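Local coordinates for protein cyclic GMP-AMP synthase-like receptor (Tribolium castaneum, PDB 7LT2) that senses double-stranded RNA and then makes 2',3'-cGAMP from ATP and GTP, acting as a nucleotidyltransferase of innate immunity, at residues A[205-214]-A[322-330]; A[89-97]-A[233-242]. All blocks are in the same frame, centred on the assembly; numbering follows the deposited sequence.

Contact 1: A[205-214]-A[322-330]; sequences WPINGYRSNP and PYYWCRKNN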
loop_
_atom_site.group_PDB
_atom_site.type_symbol
_atom_site.label_atom_id
_atom_site.label_comp_id
_atom_site.label_asym_id
_atom_site.label_seq_id
_atom_site.Cartn_x
_atom_site.Cartn_y
_atom_site.Cartn_z
ATOM N N TRP A 205 -7.129 14.301 -13.198
ATOM C CA TRP A 205 -6.409 14.554 -11.954
ATOM C C TRP A 205 -7.046 15.726 -11.208
ATOM O O TRP A 205 -7.278 16.783 -11.810
ATOM C CB TRP A 205 -4.940 14.845 -12.263
ATOM C CG TRP A 205 -4.024 14.903 -11.066
ATOM C CD1 TRP A 205 -3.921 15.919 -10.160
ATOM C CD2 TRP A 205 -3.057 13.918 -10.674
ATOM N NE1 TRP A 205 -2.966 15.618 -9.217
ATOM C CE2 TRP A 205 -2.421 14.396 -9.510
ATOM C CE3 TRP A 205 -2.675 12.676 -11.190
ATOM C CZ2 TRP A 205 -1.421 13.676 -8.854
ATOM C CZ3 TRP A 205 -1.681 11.960 -10.534
ATOM C CH2 TRP A 205 -1.064 12.466 -9.384
ATOM N N PRO A 206 -7.340 15.585 -9.914
ATOM C CA PRO A 206 -8.048 16.656 -9.193
ATOM C C PRO A 206 -7.174 17.889 -9.013
ATOM O O PRO A 206 -5.969 17.786 -8.770
ATOM C CB PRO A 206 -8.388 16.009 -7.843
ATOM C CG PRO A 206 -7.351 14.941 -7.670
ATOM C CD PRO A 206 -7.081 14.414 -9.059
ATOM N N ILE A 207 -7.794 19.068 -9.128
ATOM C CA ILE A 207 -7.036 20.315 -9.029
ATOM C C ILE A 207 -7.443 21.138 -7.810
ATOM O O ILE A 207 -6.628 21.893 -7.266
ATOM C CB ILE A 207 -7.168 21.159 -10.314
ATOM C CG1 ILE A 207 -8.610 21.607 -10.536
ATOM C CG2 ILE A 207 -6.651 20.393 -11.527
ATOM C CD1 ILE A 207 -8.774 22.557 -11.706
ATOM N N ASN A 208 -8.691 21.011 -7.364
ATOM C CA ASN A 208 -9.211 21.897 -6.319
ATOM C C ASN A 208 -8.663 21.462 -4.965
ATOM O O ASN A 208 -9.231 20.608 -4.285
ATOM C CB ASN A 208 -10.735 21.900 -6.319
ATOM C CG ASN A 208 -11.313 22.963 -5.407
ATOM O OD1 ASN A 208 -10.587 23.811 -4.885
ATOM N ND2 ASN A 208 -12.627 22.931 -5.218
ATOM N N GLY A 209 -7.553 22.081 -4.559
ATOM C CA GLY A 209 -6.922 21.778 -3.291
ATOM C C GLY A 209 -5.970 20.605 -3.311
ATOM O O GLY A 209 -5.526 20.168 -2.243
ATOM N N TYR A 210 -5.631 20.085 -4.487
ATOM C CA TYR A 210 -4.783 18.910 -4.608
ATOM C C TYR A 210 -3.459 19.261 -5.271
ATOM O O TYR A 210 -3.384 20.147 -6.127
ATOM C CB TYR A 210 -5.485 17.806 -5.409
ATOM C CG TYR A 210 -6.552 17.083 -4.616
ATOM C CD1 TYR A 210 -7.847 17.581 -4.545
ATOM C CD2 TYR A 210 -6.261 15.913 -3.929
ATOM C CE1 TYR A 210 -8.822 16.928 -3.815
ATOM C CE2 TYR A 210 -7.229 15.256 -3.195
ATOM C CZ TYR A 210 -8.509 15.765 -3.143
ATOM O OH TYR A 210 -9.477 15.110 -2.414
ATOM N N ARG A 211 -2.415 18.551 -4.860
ATOM C CA ARG A 211 -1.100 18.727 -5.460
ATOM C C ARG A 211 -1.083 18.130 -6.861
ATOM O O ARG A 211 -1.690 17.088 -7.113
ATOM C CB ARG A 211 -0.038 18.064 -4.582
ATOM C CG ARG A 211 1.394 18.250 -5.063
ATOM C CD ARG A 211 2.366 17.413 -4.234
ATOM N NE ARG A 211 2.260 17.706 -2.809
ATOM C CZ ARG A 211 2.984 18.622 -2.179
ATOM N NH1 ARG A 211 3.890 19.346 -2.817
ATOM N NH2 ARG A 211 2.791 18.821 -0.879
ATOM N N SER A 212 -0.387 18.798 -7.778
ATOM C CA SER A 212 -0.323 18.322 -9.152
ATOM C C SER A 212 0.590 17.100 -9.263
ATOM O O SER A 212 1.436 16.839 -8.406
ATOM C CB SER A 212 0.169 19.432 -10.081
ATOM O OG SER A 212 1.506 19.786 -9.782
ATOM N N ASN A 213 0.396 16.349 -10.340
ATOM C CA ASN A 213 1.190 15.154 -10.612
ATOM C C ASN A 213 2.639 15.533 -10.897
ATOM O O ASN A 213 2.892 16.326 -11.815
ATOM C CB ASN A 213 0.578 14.408 -11.800
ATOM C CG ASN A 213 1.252 13.076 -12.084
ATOM O OD1 ASN A 213 2.202 12.682 -11.408
ATOM N ND2 ASN A 213 0.752 12.369 -13.093
ATOM N N PRO A 214 3.616 15.007 -10.149
ATOM C CA PRO A 214 5.017 15.312 -10.471
ATOM C C PRO A 214 5.519 14.614 -11.722
ATOM O O PRO A 214 6.559 15.024 -12.254
ATOM C CB PRO A 214 5.776 14.841 -9.222
ATOM C CG PRO A 214 4.927 13.773 -8.654
ATOM C CD PRO A 214 3.500 14.202 -8.920
ATOM N N PRO A 322 0.361 17.041 7.309
ATOM C CA PRO A 322 -0.571 17.222 6.190
ATOM C C PRO A 322 -0.458 16.073 5.202
ATOM O O PRO A 322 0.642 15.638 4.851
ATOM C CB PRO A 322 -0.129 18.551 5.567
ATOM C CG PRO A 322 0.622 19.255 6.650
ATOM C CD PRO A 322 1.296 18.170 7.443
ATOM N N TYR A 323 -1.613 15.555 4.791
ATOM C CA TYR A 323 -1.676 14.671 3.638
ATOM C C TYR A 323 -0.917 15.319 2.487
ATOM O O TYR A 323 -1.134 16.490 2.167
ATOM C CB TYR A 323 -3.146 14.421 3.281
ATOM C CG TYR A 323 -3.422 13.473 2.133
ATOM C CD1 TYR A 323 -2.692 12.303 1.960
ATOM C CD2 TYR A 323 -4.454 13.739 1.240
ATOM C CE1 TYR A 323 -2.970 11.440 0.912
ATOM C CE2 TYR A 323 -4.736 12.885 0.195
ATOM C CZ TYR A 323 -3.995 11.739 0.035
ATOM O OH TYR A 323 -4.292 10.894 -1.017
ATOM N N TYR A 324 0.022 14.573 1.904
ATOM C CA TYR A 324 0.937 15.173 0.937
ATOM C C TYR A 324 0.205 15.691 -0.294
ATOM O O TYR A 324 0.631 16.681 -0.901
ATOM C CB TYR A 324 2.004 14.155 0.535
ATOM C CG TYR A 324 2.988 14.661 -0.493
ATOM C CD1 TYR A 324 3.973 15.581 -0.148
ATOM C CD2 TYR A 324 2.937 14.214 -1.808
ATOM C CE1 TYR A 324 4.879 16.045 -1.088
ATOM C CE2 TYR A 324 3.842 14.667 -2.749
ATOM C CZ TYR A 324 4.805 15.587 -2.384
ATOM O OH TYR A 324 5.702 16.045 -3.321
ATOM N N TRP A 325 -0.898 15.047 -0.667
ATOM C CA TRP A 325 -1.615 15.378 -1.888
ATOM C C TRP A 325 -2.782 16.330 -1.669
ATOM O O TRP A 325 -3.277 16.910 -2.640
ATOM C CB TRP A 325 -2.112 14.091 -2.556
ATOM C CG TRP A 325 -0.988 13.154 -2.843
ATOM C CD1 TRP A 325 -0.614 12.070 -2.107
ATOM C CD2 TRP A 325 -0.062 13.240 -3.933
ATOM N NE1 TRP A 325 0.483 11.466 -2.678
ATOM C CE2 TRP A 325 0.840 12.166 -3.802
ATOM C CE3 TRP A 325 0.081 14.116 -5.015
ATOM C CZ2 TRP A 325 1.878 11.943 -4.712
ATOM C CZ3 TRP A 325 1.107 13.895 -5.916
ATOM C CH2 TRP A 325 1.997 12.819 -5.756
ATOM N N CYS A 326 -3.232 16.505 -0.428
ATOM C CA CYS A 326 -4.349 17.404 -0.130
ATOM C C CYS A 326 -4.120 17.921 1.291
ATOM O O CYS A 326 -4.492 17.268 2.268
ATOM C CB CYS A 326 -5.682 16.686 -0.272
ATOM S SG CYS A 326 -7.141 17.745 -0.191
ATOM N N ARG A 327 -3.500 19.099 1.388
ATOM C CA ARG A 327 -2.942 19.554 2.659
ATOM C C ARG A 327 -4.000 19.807 3.725
ATOM O O ARG A 327 -3.675 19.779 4.918
ATOM C CB ARG A 327 -2.116 20.821 2.443
ATOM C CG ARG A 327 -2.842 21.898 1.666
ATOM C CD ARG A 327 -2.045 23.189 1.645
ATOM N NE ARG A 327 -1.853 23.723 2.988
ATOM C CZ ARG A 327 -2.789 24.358 3.680
ATOM N NH1 ARG A 327 -4.004 24.544 3.190
ATOM N NH2 ARG A 327 -2.500 24.815 4.895
ATOM N N LYS A 328 -5.252 20.050 3.334
ATOM C CA LYS A 328 -6.301 20.296 4.317
ATOM C C LYS A 328 -6.660 19.058 5.130
ATOM O O LYS A 328 -7.448 19.165 6.075
ATOM C CB LYS A 328 -7.549 20.845 3.624
ATOM C CG LYS A 328 -7.450 22.321 3.291
ATOM C CD LYS A 328 -8.778 22.865 2.796
ATOM C CE LYS A 328 -8.878 24.366 3.028
ATOM N NZ LYS A 328 -7.747 25.113 2.412
ATOM N N ASN A 329 -6.105 17.900 4.794
ATOM C CA ASN A 329 -6.288 16.674 5.563
ATOM C C ASN A 329 -5.074 16.518 6.475
ATOM O O ASN A 329 -3.969 16.257 5.996
ATOM C CB ASN A 329 -6.441 15.478 4.623
ATOM C CG ASN A 329 -6.811 14.196 5.345
ATOM O OD1 ASN A 329 -6.327 13.917 6.442
ATOM N ND2 ASN A 329 -7.685 13.407 4.729
ATOM N N ASN A 330 -5.272 16.697 7.782
ATOM C CA ASN A 330 -4.219 16.447 8.768
ATOM C C ASN A 330 -4.284 14.975 9.164
ATOM O O ASN A 330 -5.226 14.546 9.838
ATOM C CB ASN A 330 -4.378 17.365 9.978
ATOM C CG ASN A 330 -3.328 17.119 11.061
ATOM O OD1 ASN A 330 -2.402 16.320 10.896
ATOM N ND2 ASN A 330 -3.472 17.821 12.176
HETATM O O HOH W 1 -6.150 21.206 0.373
HETATM O O HOH W 2 0.547 18.660 1.784
#

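Contact 2: A[89-97]-A[233-242]; sequences ESNVPGFVW and VNPQGRYWSL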
loop_
_atom_site.group_PDB
_atom_site.type_symbol
_atom_site.label_atom_id
_atom_site.label_comp_id
_atom_site.label_asym_id
_atom_site.label_seq_id
_atom_site.Cartn_x
_atom_site.Cartn_y
_atom_site.Cartn_z
ATOM N N GLU A 89 -13.987 16.706 -6.522
ATOM C CA GLU A 89 -13.465 16.768 -5.166
ATOM C C GLU A 89 -14.616 16.893 -4.175
ATOM O O GLU A 89 -15.483 17.757 -4.325
ATOM C CB GLU A 89 -12.512 17.957 -5.032
ATOM C CG GLU A 89 -11.342 17.962 -6.025
ATOM C CD GLU A 89 -11.677 18.619 -7.359
ATOM O OE1 GLU A 89 -12.878 18.815 -7.655
ATOM O OE2 GLU A 89 -10.733 18.946 -8.112
ATOM N N SER A 90 -14.627 16.027 -3.162
ATOM C CA SER A 90 -15.735 15.982 -2.218
ATOM C C SER A 90 -15.524 16.983 -1.082
ATOM O O SER A 90 -14.480 17.634 -0.971
ATOM C CB SER A 90 -15.915 14.571 -1.659
ATOM O OG SER A 90 -15.078 14.354 -0.531
ATOM N N ASN A 91 -16.531 17.100 -0.213
ATOM C CA ASN A 91 -16.466 17.990 0.940
ATOM C C ASN A 91 -15.656 17.413 2.098
ATOM O O ASN A 91 -15.631 18.018 3.177
ATOM C CB ASN A 91 -17.882 18.343 1.414
ATOM C CG ASN A 91 -18.781 17.125 1.546
ATOM O OD1 ASN A 91 -18.311 15.986 1.566
ATOM N ND2 ASN A 91 -20.087 17.363 1.635
ATOM N N VAL A 92 -15.003 16.273 1.908
ATOM C CA VAL A 92 -14.070 15.715 2.877
ATOM C C VAL A 92 -12.698 15.666 2.210
ATOM O O VAL A 92 -12.517 14.937 1.231
ATOM C CB VAL A 92 -14.488 14.316 3.357
ATOM C CG1 VAL A 92 -13.484 13.786 4.374
ATOM C CG2 VAL A 92 -15.894 14.354 3.949
ATOM N N PRO A 93 -11.711 16.423 2.691
ATOM C CA PRO A 93 -10.417 16.486 1.995
ATOM C C PRO A 93 -9.793 15.108 1.831
ATOM O O PRO A 93 -9.739 14.313 2.772
ATOM C CB PRO A 93 -9.571 17.388 2.903
ATOM C CG PRO A 93 -10.571 18.229 3.628
ATOM C CD PRO A 93 -11.772 17.348 3.838
ATOM N N GLY A 94 -9.326 14.828 0.612
ATOM C CA GLY A 94 -8.731 13.553 0.276
ATOM C C GLY A 94 -9.672 12.571 -0.389
ATOM O O GLY A 94 -9.206 11.544 -0.904
ATOM N N PHE A 95 -10.971 12.859 -0.410
ATOM C CA PHE A 95 -11.967 11.956 -0.966
ATOM C C PHE A 95 -12.695 12.623 -2.122
ATOM O O PHE A 95 -12.832 13.849 -2.169
ATOM C CB PHE A 95 -12.969 11.516 0.109
ATOM C CG PHE A 95 -12.339 10.721 1.214
ATOM C CD1 PHE A 95 -11.731 11.358 2.281
ATOM C CD2 PHE A 95 -12.337 9.336 1.173
ATOM C CE1 PHE A 95 -11.137 10.631 3.295
ATOM C CE2 PHE A 95 -11.748 8.603 2.187
ATOM C CZ PHE A 95 -11.146 9.252 3.247
ATOM N N VAL A 96 -13.162 11.800 -3.059
ATOM C CA VAL A 96 -13.785 12.289 -4.280
ATOM C C VAL A 96 -15.082 11.533 -4.531
ATOM O O VAL A 96 -15.318 10.447 -3.995
ATOM C CB VAL A 96 -12.849 12.156 -5.501
ATOM C CG1 VAL A 96 -11.552 12.938 -5.278
ATOM C CG2 VAL A 96 -12.554 10.688 -5.784
ATOM N N TRP A 97 -15.930 12.137 -5.359
ATOM C CA TRP A 97 -17.097 11.483 -5.925
ATOM C C TRP A 97 -16.863 11.249 -7.412
ATOM O O TRP A 97 -16.106 11.980 -8.058
ATOM C CB TRP A 97 -18.365 12.323 -5.728
ATOM C CG TRP A 97 -18.804 12.447 -4.303
ATOM C CD1 TRP A 97 -18.238 11.860 -3.212
ATOM C CD2 TRP A 97 -19.917 13.211 -3.815
ATOM N NE1 TRP A 97 -18.927 12.208 -2.075
ATOM C CE2 TRP A 97 -19.961 13.037 -2.418
ATOM C CE3 TRP A 97 -20.877 14.024 -4.425
ATOM C CZ2 TRP A 97 -20.929 13.648 -1.619
ATOM C CZ3 TRP A 97 -21.839 14.630 -3.629
ATOM C CH2 TRP A 97 -21.856 14.438 -2.243
ATOM N N VAL A 233 -20.272 9.602 7.145
ATOM C CA VAL A 233 -20.504 10.658 6.166
ATOM C C VAL A 233 -21.747 10.300 5.360
ATOM O O VAL A 233 -22.172 9.144 5.304
ATOM C CB VAL A 233 -19.296 10.883 5.221
ATOM C CG1 VAL A 233 -19.285 12.317 4.709
ATOM C CG2 VAL A 233 -17.979 10.561 5.917
ATOM N N ASN A 234 -22.339 11.318 4.738
ATOM C CA ASN A 234 -23.538 11.164 3.929
ATOM C C ASN A 234 -23.357 11.977 2.654
ATOM O O ASN A 234 -22.860 13.111 2.713
ATOM C CB ASN A 234 -24.791 11.635 4.682
ATOM C CG ASN A 234 -26.066 11.422 3.889
ATOM O OD1 ASN A 234 -26.467 12.273 3.093
ATOM N ND2 ASN A 234 -26.709 10.277 4.099
ATOM N N PRO A 235 -23.754 11.438 1.487
ATOM C CA PRO A 235 -24.396 10.134 1.275
ATOM C C PRO A 235 -23.460 8.933 1.386
ATOM O O PRO A 235 -22.300 8.975 0.966
ATOM C CB PRO A 235 -24.945 10.247 -0.150
ATOM C CG PRO A 235 -24.050 11.210 -0.812
ATOM C CD PRO A 235 -23.670 12.211 0.236
ATOM N N GLN A 236 -24.001 7.861 1.955
ATOM C CA GLN A 236 -23.245 6.635 2.162
ATOM C C GLN A 236 -22.871 6.010 0.823
ATOM O O GLN A 236 -23.708 5.898 -0.078
ATOM C CB GLN A 236 -24.075 5.662 3.000
ATOM C CG GLN A 236 -23.367 4.392 3.431
ATOM C CD GLN A 236 -24.187 3.599 4.434
ATOM O OE1 GLN A 236 -24.461 4.068 5.539
ATOM N NE2 GLN A 236 -24.594 2.394 4.048
ATOM N N GLY A 237 -21.603 5.621 0.688
ATOM C CA GLY A 237 -21.137 4.902 -0.480
ATOM C C GLY A 237 -20.557 5.749 -1.592
ATOM O O GLY A 237 -19.919 5.195 -2.499
ATOM N N ARG A 238 -20.745 7.070 -1.558
ATOM C CA ARG A 238 -20.255 7.923 -2.636
ATOM C C ARG A 238 -18.792 8.316 -2.492
ATOM O O ARG A 238 -18.196 8.774 -3.473
ATOM C CB ARG A 238 -21.078 9.207 -2.724
ATOM C CG ARG A 238 -22.310 9.099 -3.573
ATOM C CD ARG A 238 -22.783 10.481 -3.955
ATOM N NE ARG A 238 -24.179 10.475 -4.363
ATOM C CZ ARG A 238 -24.898 11.567 -4.568
ATOM N NH1 ARG A 238 -24.382 12.774 -4.402
ATOM N NH2 ARG A 238 -26.166 11.447 -4.950
ATOM N N TYR A 239 -18.209 8.178 -1.304
ATOM C CA TYR A 239 -16.886 8.727 -1.025
ATOM C C TYR A 239 -15.808 7.701 -1.347
ATOM O O TYR A 239 -15.755 6.629 -0.732
ATOM C CB TYR A 239 -16.785 9.175 0.434
ATOM C CG TYR A 239 -17.595 10.407 0.750
ATOM C CD1 TYR A 239 -18.955 10.315 1.002
ATOM C CD2 TYR A 239 -17.001 11.666 0.796
ATOM C CE1 TYR A 239 -19.709 11.438 1.295
ATOM C CE2 TYR A 239 -17.749 12.800 1.091
ATOM C CZ TYR A 239 -19.105 12.676 1.336
ATOM O OH TYR A 239 -19.866 13.789 1.631
ATOM N N TRP A 240 -14.943 8.042 -2.298
ATOM C CA TRP A 240 -13.813 7.216 -2.698
ATOM C C TRP A 240 -12.512 7.877 -2.266
ATOM O O TRP A 240 -12.401 9.107 -2.279
ATOM C CB TRP A 240 -13.801 7.010 -4.213
ATOM C CG TRP A 240 -14.918 6.159 -4.699
ATOM C CD1 TRP A 240 -16.234 6.505 -4.785
ATOM C CD2 TRP A 240 -14.825 4.809 -5.166
ATOM N NE1 TRP A 240 -16.970 5.455 -5.276
ATOM C CE2 TRP A 240 -16.130 4.401 -5.522
ATOM C CE3 TRP A 240 -13.771 3.905 -5.318
ATOM C CZ2 TRP A 240 -16.405 3.127 -6.017
ATOM C CZ3 TRP A 240 -14.045 2.641 -5.817
ATOM C CH2 TRP A 240 -15.353 2.265 -6.157
ATOM N N SER A 241 -11.534 7.060 -1.884
ATOM C CA SER A 241 -10.189 7.541 -1.599
ATOM C C SER A 241 -9.378 7.607 -2.886
ATOM O O SER A 241 -9.612 6.847 -3.824
ATOM C CB SER A 241 -9.470 6.627 -0.606
ATOM O OG SER A 241 -10.143 6.567 0.636
ATOM N N LEU A 242 -8.406 8.512 -2.914
ATOM C CA LEU A 242 -7.467 8.609 -4.021
ATOM C C LEU A 242 -6.207 7.825 -3.694
ATOM O O LEU A 242 -5.731 7.841 -2.554
ATOM C CB LEU A 242 -7.104 10.063 -4.311
ATOM C CG LEU A 242 -8.204 10.896 -4.958
ATOM C CD1 LEU A 242 -7.947 12.358 -4.713
ATOM C CD2 LEU A 242 -8.282 10.615 -6.453
HETATM O O HOH W 3 -22.535 15.825 1.594
HETATM O O HOH W 4 -7.119 9.977 -0.630
#

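Contact 1: A[205-214]-A[322-330]
Arg211 and Tyr324 form a cation-pi stack where a loop of the nucleotidyltransferase domain meets the 322-330 loop, which falls in the HhH/H2TH-like Mab-21 region. The guanidinium lies flat on one face of the Tyr324 ring, with the two planes 6° apart and Arg211 CZ 3.7 Å from the ring centroid.

The same guanidinium takes part in the polar contacts. Its NE and NH2 both grip one atom, the carbonyl O of Tyr324, side-on. NE to Tyr324 O is 2.7 Å, and this oxygen lies in the guanidinium plane. The bend at chi3 (-56°) turns the group back over the tyrosine. This double grip and the stack fix its rotation. One backbone bond, Arg211 N to Trp325 O at 2.9 Å, joins the two segments.

Among the aromatic contacts, Trp205 turns its edge to the face of Trp325 in an offset edge-to-face pair, planes at 68°. Pro214 CD meets the rim of the Trp325 ring. The indole NE1 of Trp325 donates a hydrogen bond to OE2 of Glu248, a probable ATP-binding residue.

Cys326 SG makes a sulfur-aromatic contact over the Tyr210 ring, 3.9 Å from its centroid, and Pro206 CG lies over the opposite face, toward its rim.

Contact 2: A[89-97]-A[233-242]
This is an antiparallel strand pairing at one end of the large mixed sheet of the nucleotidyltransferase domain, extended by a Trp97-Tyr239 edge-to-face pair and its neighbours. Val96 and Trp240 form the hydrogen-bonded pair: Val96 N to Trp240 O is 2.9 Å and Trp240 N to Val96 O is 3.0 Å. Phe95 faces Ser241 in the neighbouring non-hydrogen-bonded pair. Val96 CG1 packs on Leu242 CD1.

Trp97 points an edge at the Tyr239 ring face, planes at 83°, and NE1 stands over the middle of the ring. Val233 CB lies over the opposite face, toward the rim. The phenol OH donates to Asn91 OD1 at 2.7 Å, on a lone pair in the carbonyl plane. The amide meets the ring edge, nearly coplanar with it. Ser90 OG accepts from Val92 N, an ST turn.

Arg238 runs extended across one face of Trp97. Its CB makes a CH-pi contact 3.9 Å from the centroid of the five-membered ring. Its CZ is off-centre over the six-membered ring in a cation-pi contact.

Strand 95-100 forms a beta hairpin with 85-89, and this pairing joins the hairpin to strand 240-243, which carries the first of the probable GTP-binding residues, Ser241 to Glu248.

The centres of contacts 1 and 2 lie about 14 Å apart, on the same side of the chain's centre, and the two contacts touch. Along the chain their segments alternate: 89-97, 205-214, 233-242, then 322-330. Contact 2 lies in the sheet of the nucleotidyltransferase domain, whereas contact 1 joins that domain to the HhH/H2TH-like region. Asn208 N to Glu89 OE2 and Asn329 ND2 to Pro93 O are both probable hydrogen bonds. Tyr210 also packs on Leu242. Strand 240-243 runs on toward helix 245-251, whose Gln247 and Glu248 meet Trp325. The hairpin is thus tied to both loops of contact 1, beside the probable nucleotide-binding residues.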